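PDB 4HZD: CysE, serine acetyltransferase from Brucella abortus, which probably catalyses the transfer of an acetyl group from acetyl-coenzyme A to L-serine, giving O-acetylserine for cysteine biosynthesis. Local coordinates for residues 190-195 / 204-209. Residues are numbered along the deposited sequence; the frame is centred on the assembly and turned at random.
Sequences VTLGGT and PKIRQG. With COA (coenzyme A), chain C.
The side chains of Leu192, Pro204 and Ile206 meet through apolar atoms in a buried contact. The CB of Leu192 lies against the CD and CG atoms of the proline ring, 4.0 Å from Pro204 CD, while the two methyls beyond reach Ile206: Leu192 CD1 lies 4.1 Å from Ile206 CG1, and Leu192 CD2 approaches Ile206 CD1. With CG anti to the carbonyl carbon (chi1 -51°), the leucine fork is carried past the proline and onto the isoleucine. Ile212 packs on Leu192 and Ile206, and Ile218 on Leu192 and Pro204.

Backbone contacts extend the proline's footing. Pro204 CD also sits 3.6 Å from Leu192 C and 3.4 Å from Gly193 O.

The other side of strand 191-193 serves coenzyme A. Thr191 CG2 comes within 3.7 Å of COA S1P, and Gly193 CA borders the same sulfur. COA N4P donates a weak, bent hydrogen bond to Gly194 O (2.8 Å, 123°). Thr191 OG1 and His188 NE2 of the second subunit are hydrogen-bonded; coenzyme A, itself hydrogen-bonded to Ala214 N and Ala232 O of that subunit, lies between two subunits.

Strands 191-193 and 205-206 belong to different parallel sheets, and their inward-facing apolar residues fill the interior of the left-handed beta-helix built from hexapeptide repeats.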
# COMPACT_ATOMS: atom_id res chain seq x y z
N VAL A 190 -22.26 11.43 20.70
CA VAL A 190 -23.19 10.78 21.63
C VAL A 190 -22.52 9.65 22.41
O VAL A 190 -21.78 8.84 21.83
CB VAL A 190 -24.47 10.30 20.93
CG1 VAL A 190 -25.26 9.35 21.85
CG2 VAL A 190 -25.33 11.52 20.57
N THR A 191 -22.74 9.65 23.73
CA THR A 191 -22.29 8.55 24.60
C THR A 191 -23.51 7.82 25.16
O THR A 191 -24.41 8.43 25.82
CB THR A 191 -21.41 9.03 25.77
OG1 THR A 191 -20.27 9.75 25.30
CG2 THR A 191 -20.89 7.85 26.61
N LEU A 192 -23.56 6.53 24.89
CA LEU A 192 -24.40 5.63 25.65
C LEU A 192 -23.48 4.89 26.59
O LEU A 192 -22.91 3.85 26.25
CB LEU A 192 -25.17 4.69 24.73
CG LEU A 192 -25.90 5.44 23.62
CD1 LEU A 192 -26.64 4.39 22.80
CD2 LEU A 192 -26.88 6.46 24.20
N GLY A 193 -23.27 5.50 27.76
CA GLY A 193 -22.18 5.06 28.63
C GLY A 193 -22.58 4.75 30.06
O GLY A 193 -23.78 4.58 30.36
N GLY A 194 -21.56 4.65 30.92
CA GLY A 194 -21.73 4.29 32.34
C GLY A 194 -21.52 5.46 33.29
O GLY A 194 -20.90 6.46 32.94
N THR A 195 -22.07 5.35 34.50
CA THR A 195 -21.88 6.36 35.54
C THR A 195 -20.47 6.21 36.13
O THR A 195 -19.97 7.13 36.77
CB THR A 195 -22.88 6.16 36.69
OG1 THR A 195 -22.86 4.79 37.08
CG2 THR A 195 -24.29 6.54 36.26
N PRO A 204 -27.20 2.39 28.80
CA PRO A 204 -28.58 2.70 28.48
C PRO A 204 -29.36 1.75 27.58
O PRO A 204 -28.82 0.99 26.73
CB PRO A 204 -28.50 4.07 27.79
CG PRO A 204 -27.26 4.68 28.35
CD PRO A 204 -26.31 3.50 28.39
N LYS A 205 -30.66 1.79 27.82
CA LYS A 205 -31.63 1.06 27.04
C LYS A 205 -32.44 2.09 26.26
O LYS A 205 -33.22 2.87 26.83
CB LYS A 205 -32.51 0.22 27.97
CG LYS A 205 -31.73 -0.62 28.99
CD LYS A 205 -30.92 -1.74 28.33
CE LYS A 205 -30.00 -2.51 29.30
NZ LYS A 205 -28.91 -1.72 29.94
N ILE A 206 -32.21 2.14 24.95
CA ILE A 206 -32.89 3.10 24.07
C ILE A 206 -34.06 2.42 23.35
O ILE A 206 -33.84 1.51 22.54
CB ILE A 206 -31.88 3.72 23.07
CG1 ILE A 206 -30.61 4.18 23.81
CG2 ILE A 206 -32.51 4.83 22.24
CD1 ILE A 206 -30.83 5.28 24.86
N ARG A 207 -35.29 2.89 23.62
CA ARG A 207 -36.51 2.35 23.02
C ARG A 207 -36.72 2.88 21.60
O ARG A 207 -36.02 3.79 21.16
CB ARG A 207 -37.73 2.68 23.88
CG ARG A 207 -37.65 2.14 25.31
CD ARG A 207 -38.02 0.68 25.36
NE ARG A 207 -37.72 0.07 26.67
CZ ARG A 207 -36.59 -0.60 26.97
NH1 ARG A 207 -35.62 -0.74 26.07
NH2 ARG A 207 -36.41 -1.12 28.19
N GLN A 208 -37.70 2.31 20.91
CA GLN A 208 -37.99 2.52 19.51
C GLN A 208 -38.33 3.98 19.20
O GLN A 208 -38.96 4.64 20.01
CB GLN A 208 -39.16 1.60 19.15
CG GLN A 208 -39.12 0.98 17.77
CD GLN A 208 -40.17 -0.10 17.55
OE1 GLN A 208 -41.16 0.12 16.84
NE2 GLN A 208 -39.95 -1.28 18.15
N GLY A 209 -37.93 4.49 18.04
CA GLY A 209 -38.35 5.82 17.61
C GLY A 209 -37.66 7.02 18.24
O GLY A 209 -37.97 8.16 17.91
N1A COA C . -23.90 16.84 34.92
C2A COA C . -24.68 17.62 35.70
N3A COA C . -25.03 17.28 36.96
C4A COA C . -24.63 16.10 37.51
C5A COA C . -23.79 15.19 36.71
C6A COA C . -23.43 15.64 35.34
N6A COA C . -22.66 14.88 34.52
N7A COA C . -23.55 14.12 37.50
C8A COA C . -24.17 14.32 38.69
N9A COA C . -24.82 15.51 38.69
C1B COA C . -25.63 16.12 39.77
C2B COA C . -26.94 15.38 39.99
O2B COA C . -27.94 15.83 39.07
C3B COA C . -27.27 15.75 41.43
O3B COA C . -28.00 16.99 41.48
P3B COA C . -29.30 17.21 42.43
O7A COA C . -28.79 16.73 43.78
O8A COA C . -30.39 16.36 41.82
O9A COA C . -29.60 18.69 42.35
C4B COA C . -25.90 15.89 42.09
O4B COA C . -24.95 16.12 41.03
C5B COA C . -25.48 14.65 42.87
O5B COA C . -25.38 13.54 41.98
P1A COA C . -24.61 12.17 42.37
O1A COA C . -24.85 11.19 41.23
O2A COA C . -25.00 11.80 43.79
O3A COA C . -23.06 12.64 42.37
P2A COA C . -21.80 11.67 42.07
O4A COA C . -22.14 10.29 42.59
O5A COA C . -20.53 12.35 42.55
O6A COA C . -21.76 11.61 40.45
CBP COA C . -20.21 11.48 38.51
CCP COA C . -20.85 10.77 39.71
CDP COA C . -20.61 12.94 38.49
CEP COA C . -18.70 11.37 38.68
CAP COA C . -20.69 10.76 37.21
OAP COA C . -22.13 10.73 37.11
C9P COA C . -20.13 11.32 35.92
O9P COA C . -20.81 12.05 35.19
N8P COA C . -18.88 10.98 35.64
C7P COA C . -18.39 10.70 34.30
C6P COA C . -18.58 9.25 33.89
C5P COA C . -18.42 9.13 32.39
O5P COA C . -18.03 10.08 31.73
N4P COA C . -18.75 7.93 31.87
C3P COA C . -18.87 7.60 30.46
C2P COA C . -18.82 6.09 30.23
S1P COA C . -18.48 5.77 28.49